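Local coordinates for protein 2-hydroxyisobutanoyl-CoA mutase large subunit (Aquincola tertiaricarbonis, PDB 4R3U) that isomerises 2-hydroxyisobutyryl-CoA and (S)-3-hydroxybutyryl-CoA in a cobalamin-dependent reaction, as the substrate-binding large subunit partnered by a small cobalamin-binding subunit, at residues H341-A346 against H377-D382; L349-Y354 against E383-P388. One frame throughout, in Å; residues are numbered along the deposited sequence.

Contact 1. Residues H341-A346 against H377-D382; sequences HCQTAA and HTNGYD. With 3HC (3-hydroxybutanoyl-coenzyme A), chain E.
At the C-terminal ends of two adjacent parallel strands of a TIM barrel, Q343 bridges to H377 with CA atoms 4.7 Å apart. The pairing rests on two backbone hydrogen bonds, H377 N to C342 O (2.9 Å) and T344 N to H377 O (3.2 Å). Q343 and H377 run side by side on one face of the sheet, amide and imidazole planes 64° apart, with Q343 CG 3.5 Å from H377 CD2. Q343 stays extended, CG anti to N (chi1 -174°), which carries NE2 to N379 OD1 at 3.0 Å; the hydrogen bond is nearly straight, at 167°, and the acceptor lies in the plane of the Q343 amide. The N379 carboxamide, turned well away from the plane of that of Q343, gives ND2 to T344 O at 2.8 Å from above the carbonyl plane, while N379 N donates to T344 OG1. One asparagine thus grips three polar groups of the neighbouring segment, all buried. With an alanine here, T344 O would probably lose its ND2 donor and Q343 NE2 its acceptor, leaving the glutamine amide freer to turn. Q343 lines the pocket: OE1 comes within 3.2 Å of C2 of the 3-hydroxybutanoyl-CoA acyl group. H341 lies flat against the pantetheine arm, whose O5P sits 3.1 Å above the ring plane over its centre, and its ND1 bonds to S375. H377 ND1 bonds to the backbone N of I101, tying strand 375-377 to strand 97-102. The strand order is 298-302, 340-344, 375-377, 97-102, with helix 357-370 packed on C342 and T344, helix 255-259 against Q343 and A346, and helix 390-405 against H377.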
# COMPACT_ATOMS: atom_id res chain seq x y z
N HIS A 341 7.55 -1.83 19.12
CA HIS A 341 6.30 -2.29 18.54
C HIS A 341 5.81 -1.06 17.79
O HIS A 341 6.05 0.08 18.21
CB HIS A 341 5.26 -2.67 19.60
CG HIS A 341 3.88 -2.92 19.04
ND1 HIS A 341 3.59 -4.05 18.29
CD2 HIS A 341 2.77 -2.15 19.10
CE1 HIS A 341 2.34 -3.93 17.93
NE2 HIS A 341 1.79 -2.82 18.40
N CYS A 342 5.14 -1.29 16.67
CA CYS A 342 4.61 -0.20 15.85
C CYS A 342 3.13 -0.45 15.55
O CYS A 342 2.71 -1.59 15.39
CB CYS A 342 5.44 -0.07 14.56
SG CYS A 342 5.06 1.39 13.57
N GLN A 343 2.35 0.62 15.50
CA GLN A 343 0.96 0.56 15.10
C GLN A 343 0.82 1.64 14.07
O GLN A 343 1.41 2.71 14.23
CB GLN A 343 0.00 0.79 16.29
CG GLN A 343 -1.48 0.59 15.92
CD GLN A 343 -2.41 0.68 17.11
OE1 GLN A 343 -2.02 0.63 18.28
NE2 GLN A 343 -3.69 0.78 16.85
N THR A 344 0.06 1.36 13.00
CA THR A 344 -0.19 2.31 11.94
C THR A 344 -1.08 3.42 12.50
O THR A 344 -1.81 3.18 13.48
CB THR A 344 -0.69 1.57 10.67
OG1 THR A 344 -1.94 0.94 10.93
CG2 THR A 344 0.32 0.53 10.15
N ALA A 345 -0.98 4.66 11.93
CA ALA A 345 -1.76 5.80 12.42
C ALA A 345 -3.26 5.71 12.17
O ALA A 345 -3.75 5.96 11.06
CB ALA A 345 -1.21 7.09 11.87
N ALA A 346 -3.99 5.42 13.24
CA ALA A 346 -5.44 5.33 13.28
C ALA A 346 -6.06 6.75 12.98
O ALA A 346 -7.09 6.84 12.30
CB ALA A 346 -5.83 4.86 14.64
N HIS A 377 1.13 -3.85 14.52
CA HIS A 377 -0.31 -3.92 14.44
C HIS A 377 -0.70 -3.02 13.24
O HIS A 377 -0.36 -1.82 13.21
CB HIS A 377 -0.99 -3.38 15.72
CG HIS A 377 -2.49 -3.25 15.59
ND1 HIS A 377 -3.35 -4.25 16.05
CD2 HIS A 377 -3.24 -2.26 15.05
CE1 HIS A 377 -4.57 -3.85 15.73
NE2 HIS A 377 -4.56 -2.65 15.16
N THR A 378 -1.46 -3.58 12.30
CA THR A 378 -2.04 -2.83 11.20
C THR A 378 -3.51 -2.59 11.57
O THR A 378 -4.20 -3.53 12.02
CB THR A 378 -1.86 -3.53 9.85
OG1 THR A 378 -1.97 -4.94 10.02
CG2 THR A 378 -0.54 -3.19 9.19
N ASN A 379 -4.01 -1.35 11.37
CA ASN A 379 -5.39 -1.05 11.72
C ASN A 379 -6.37 -1.64 10.72
O ASN A 379 -5.95 -1.99 9.61
CB ASN A 379 -5.61 0.46 11.87
CG ASN A 379 -4.74 1.10 12.89
OD1 ASN A 379 -4.43 0.52 13.93
ND2 ASN A 379 -4.27 2.30 12.58
N GLY A 380 -7.63 -1.78 11.14
CA GLY A 380 -8.73 -2.27 10.32
C GLY A 380 -9.29 -1.10 9.52
O GLY A 380 -9.17 0.06 9.94
N TYR A 381 -9.93 -1.41 8.34
CA TYR A 381 -10.54 -0.41 7.48
C TYR A 381 -11.73 0.26 8.18
O TYR A 381 -12.12 1.37 7.79
CB TYR A 381 -10.92 -0.98 6.10
CG TYR A 381 -11.69 -2.28 6.16
CD1 TYR A 381 -13.00 -2.33 6.66
CD2 TYR A 381 -11.15 -3.46 5.67
CE1 TYR A 381 -13.72 -3.52 6.69
CE2 TYR A 381 -11.86 -4.66 5.70
CZ TYR A 381 -13.15 -4.69 6.20
OH TYR A 381 -13.85 -5.88 6.21
N ASP A 382 -12.26 -0.38 9.24
CA ASP A 382 -13.38 0.08 10.06
C ASP A 382 -12.96 0.92 11.30
O ASP A 382 -13.78 1.15 12.20
CB ASP A 382 -14.29 -1.12 10.44
CG ASP A 382 -13.69 -2.33 11.17
OD1 ASP A 382 -12.47 -2.33 11.47
OD2 ASP A 382 -14.45 -3.29 11.45
N1A 3HC E . 17.67 -13.06 14.71
C2A 3HC E . 17.77 -13.89 15.94
N3A 3HC E . 16.69 -13.59 16.89
C4A 3HC E . 15.73 -12.67 16.62
C5A 3HC E . 15.73 -11.97 15.47
C6A 3HC E . 16.70 -12.15 14.55
N6A 3HC E . 16.64 -11.42 13.43
N7A 3HC E . 14.66 -11.16 15.51
C8A 3HC E . 14.01 -11.38 16.65
N9A 3HC E . 14.69 -12.28 17.35
C1B 3HC E . 14.38 -12.86 18.69
C2B 3HC E . 14.45 -11.83 19.80
O2B 3HC E . 15.78 -11.69 20.31
C3B 3HC E . 13.50 -12.41 20.83
O3B 3HC E . 14.15 -13.44 21.62
P3B 3HC E . 14.02 -13.55 23.22
O7A 3HC E . 12.57 -13.75 23.42
O8A 3HC E . 14.85 -14.74 23.51
O9A 3HC E . 14.57 -12.25 23.68
C4B 3HC E . 12.42 -13.08 19.98
O4B 3HC E . 13.03 -13.36 18.68
C5B 3HC E . 11.18 -12.18 19.86
O5B 3HC E . 11.45 -11.07 18.98
P1A 3HC E . 11.42 -9.51 19.46
O1A 3HC E . 11.69 -9.38 20.92
O2A 3HC E . 12.25 -8.73 18.53
O3A 3HC E . 9.85 -9.21 19.08
P2A 3HC E . 8.57 -9.23 20.07
O4A 3HC E . 7.37 -8.97 19.26
O5A 3HC E . 8.58 -10.43 20.95
O6A 3HC E . 8.90 -7.98 20.98
CBP 3HC E . 8.78 -5.70 21.79
CCP 3HC E . 8.84 -6.61 20.54
CDP 3HC E . 10.14 -5.83 22.50
CEP 3HC E . 8.63 -4.24 21.34
CAP 3HC E . 7.63 -6.13 22.75
OAP 3HC E . 7.59 -5.40 24.00
C9P 3HC E . 6.21 -6.28 22.12
O9P 3HC E . 5.85 -7.34 21.61
N8P 3HC E . 5.39 -5.23 22.27
C7P 3HC E . 4.01 -5.28 21.78
C6P 3HC E . 3.22 -4.07 22.28
C5P 3HC E . 1.80 -4.02 21.71
O5P 3HC E . 1.40 -4.82 20.86
N4P 3HC E . 1.06 -3.04 22.24
C3P 3HC E . -0.31 -2.80 21.83
C2P 3HC E . -0.63 -1.36 22.13
S1P 3HC E . -2.29 -0.90 21.57
C1 3HC E . -2.27 0.81 22.15
O1 3HC E . -1.80 1.15 23.24
C2 3HC E . -2.78 1.87 21.17
C3 3HC E . -4.31 1.93 21.11
O3 3HC E . -4.81 0.64 20.75
C4 3HC E . -4.91 2.38 22.46
O HOH W 1 -3.42 2.73 9.64

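Contact 2. Residues L349-Y354 against E383-P388; sequences LTKPQY and EAFAIP. With 5AD (5'-deoxyadenosine), chain G.
K351 and A384 mark the closest approach of two irregular backbone segments, their CA atoms 5.0 Å apart, and no direct hydrogen bond spans them. A type II beta turn from K351 to Y354, closed by a weak bond from Y354 N to K351 O, shapes the first segment; T350 OG1, just before the turn, donates to P352 O. A384 CB points into the other backbone and stops 3.5 Å from K351 N. Beside it, two waters supply the polar links: one accepts from A384 N and donates to T350 O, the other accepts from K351 NZ and donates to A384 O. F385 fills the angle between K351 and Y354. The lysine crosses the ring at about a right angle, with CG 3.9 Å from the ring centroid and 21° off its normal, a CH-pi contact offset toward the rim. Its extended chain bends only at the last torsion, bringing NZ back beside F385 CD2 and to its water. Y354 CB meets the edge of the phenylalanine ring, 3.6 Å from CE1. The two aromatic planes stand 81° apart but meet obliquely, and the tyrosine hydroxyl bonds to K491 O. On the far side of A384, L349 CD1 packs 3.5 Å from E383 CB. From there the glutamate bends at chi2 (66°), turning its carboxylate away from the leucine to the ribose of 5'-deoxyadenosine, where OE2 accepts from O2' at 3.1 Å and more weakly from O3'. E383 O bonds to cobalamin, and Q126 of the small subunit reaches A384 O. These are loops following barrel strands, and they form part of the coenzyme pocket beside the small subunit, as expected for the C-terminal rim of a TIM barrel in a B12-dependent mutase.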
# COMPACT_ATOMS: atom_id res chain seq x y z
N LEU A 349 -7.04 7.54 9.25
CA LEU A 349 -8.12 6.75 8.69
C LEU A 349 -9.46 7.45 8.79
O LEU A 349 -9.69 8.23 9.72
CB LEU A 349 -8.14 5.33 9.31
CG LEU A 349 -6.79 4.55 9.33
CD1 LEU A 349 -7.00 3.14 9.80
CD2 LEU A 349 -6.16 4.46 7.96
N THR A 350 -10.33 7.21 7.80
CA THR A 350 -11.63 7.88 7.66
C THR A 350 -12.88 7.02 7.76
O THR A 350 -12.84 5.83 7.49
CB THR A 350 -11.67 8.70 6.33
OG1 THR A 350 -11.62 7.81 5.24
CG2 THR A 350 -10.52 9.70 6.20
N LYS A 351 -14.00 7.67 8.15
CA LYS A 351 -15.35 7.12 8.17
C LYS A 351 -15.85 7.20 6.70
O LYS A 351 -16.15 6.15 6.14
CB LYS A 351 -16.29 7.88 9.15
CG LYS A 351 -17.66 7.20 9.38
CD LYS A 351 -18.46 7.90 10.47
CE LYS A 351 -19.84 7.29 10.70
NZ LYS A 351 -19.82 6.09 11.59
N PRO A 352 -15.81 8.36 5.98
CA PRO A 352 -16.19 8.32 4.55
C PRO A 352 -15.20 7.49 3.74
O PRO A 352 -13.98 7.49 4.05
CB PRO A 352 -16.15 9.79 4.13
CG PRO A 352 -15.29 10.46 5.08
CD PRO A 352 -15.43 9.73 6.38
N GLN A 353 -15.70 6.73 2.74
CA GLN A 353 -14.88 5.91 1.84
C GLN A 353 -13.91 5.01 2.60
O GLN A 353 -12.75 4.84 2.18
CB GLN A 353 -14.14 6.82 0.84
CG GLN A 353 -15.06 7.69 -0.01
CD GLN A 353 -14.29 8.36 -1.09
OE1 GLN A 353 -14.31 9.60 -1.22
NE2 GLN A 353 -13.67 7.55 -1.95
N TYR A 354 -14.38 4.44 3.73
CA TYR A 354 -13.59 3.60 4.63
C TYR A 354 -12.66 2.57 3.99
O TYR A 354 -11.58 2.36 4.54
CB TYR A 354 -14.41 3.00 5.80
CG TYR A 354 -15.31 1.85 5.39
CD1 TYR A 354 -16.59 2.09 4.90
CD2 TYR A 354 -14.87 0.53 5.45
CE1 TYR A 354 -17.38 1.05 4.42
CE2 TYR A 354 -15.66 -0.53 4.99
CZ TYR A 354 -16.92 -0.26 4.47
OH TYR A 354 -17.74 -1.27 4.05
N GLU A 383 -11.72 1.42 11.31
CA GLU A 383 -11.15 2.21 12.40
C GLU A 383 -12.01 3.37 12.90
O GLU A 383 -12.16 3.54 14.10
CB GLU A 383 -9.73 2.68 12.02
CG GLU A 383 -8.98 3.42 13.12
CD GLU A 383 -8.59 2.68 14.38
OE1 GLU A 383 -8.51 3.35 15.43
OE2 GLU A 383 -8.30 1.46 14.33
N ALA A 384 -12.60 4.16 11.99
CA ALA A 384 -13.39 5.32 12.38
C ALA A 384 -14.83 5.01 12.84
O ALA A 384 -15.53 5.91 13.31
CB ALA A 384 -13.36 6.36 11.28
N PHE A 385 -15.24 3.74 12.76
CA PHE A 385 -16.57 3.31 13.18
C PHE A 385 -16.60 2.63 14.55
O PHE A 385 -17.34 3.06 15.43
CB PHE A 385 -17.16 2.35 12.17
CG PHE A 385 -17.41 2.91 10.80
CD1 PHE A 385 -16.37 3.06 9.89
CD2 PHE A 385 -18.72 3.14 10.36
CE1 PHE A 385 -16.61 3.54 8.61
CE2 PHE A 385 -18.97 3.61 9.08
CZ PHE A 385 -17.91 3.80 8.21
N ALA A 386 -15.85 1.52 14.71
CA ALA A 386 -15.91 0.69 15.92
C ALA A 386 -14.70 -0.20 16.06
O ALA A 386 -13.89 -0.29 15.12
CB ALA A 386 -17.16 -0.20 15.86
N ILE A 387 -14.60 -0.93 17.22
CA ILE A 387 -13.55 -1.94 17.41
C ILE A 387 -13.68 -2.98 16.27
O ILE A 387 -14.78 -3.17 15.75
CB ILE A 387 -13.44 -2.51 18.85
CG1 ILE A 387 -14.76 -3.18 19.31
CG2 ILE A 387 -12.91 -1.43 19.81
CD1 ILE A 387 -14.60 -4.17 20.35
N PRO A 388 -12.57 -3.54 15.76
CA PRO A 388 -12.67 -4.34 14.52
C PRO A 388 -13.43 -5.65 14.47
O PRO A 388 -13.53 -6.38 15.45
CB PRO A 388 -11.20 -4.53 14.11
CG PRO A 388 -10.48 -4.43 15.38
CD PRO A 388 -11.16 -3.34 16.13
N1 5AD G . -9.91 -4.52 19.34
C2 5AD G . -9.04 -4.15 18.32
N3 5AD G . -8.53 -2.83 18.30
C4 5AD G . -8.82 -1.99 19.31
N9 5AD G . -8.49 -0.72 19.56
C8 5AD G . -8.98 -0.40 20.76
N7 5AD G . -9.69 -1.42 21.23
C5 5AD G . -9.58 -2.42 20.35
C6 5AD G . -10.09 -3.66 20.35
N6 5AD G . -10.87 -3.94 21.38
C1' 5AD G . -7.49 0.15 18.92
C2' 5AD G . -7.80 0.61 17.54
C3' 5AD G . -7.14 1.98 17.52
C4' 5AD G . -6.54 2.19 18.91
C5' 5AD G . -6.82 3.60 19.39
O4' 5AD G . -7.33 1.34 19.71
O2' 5AD G . -7.13 -0.23 16.60
O3' 5AD G . -6.13 2.01 16.50
O HOH W 2 -12.80 3.53 9.30
O HOH W 3 -18.21 6.17 13.74

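Overall arrangement
Reading from the N terminus, strand 340-344 opens contact 1, and the loop after it gives 349-354 to contact 2. The chain then runs through helix 357-370 and strand 375-377, a beta-alpha-beta crossover, before 377-382 closes contact 1 and 383-388 immediately closes contact 2. The segments alternate, so the two closures cross rather than nest. Contact 1 joins neighbouring strand ends deep in the barrel; contact 2 joins the loops that follow those strands, farther from the chain's centre. Their centres are 11 Å apart, and they touch directly: N379 CB packs 3.7 Å from L349 CD1. Together they connect the acyl-CoA and 5'-deoxyadenosine sites to the loops bordering cobalamin.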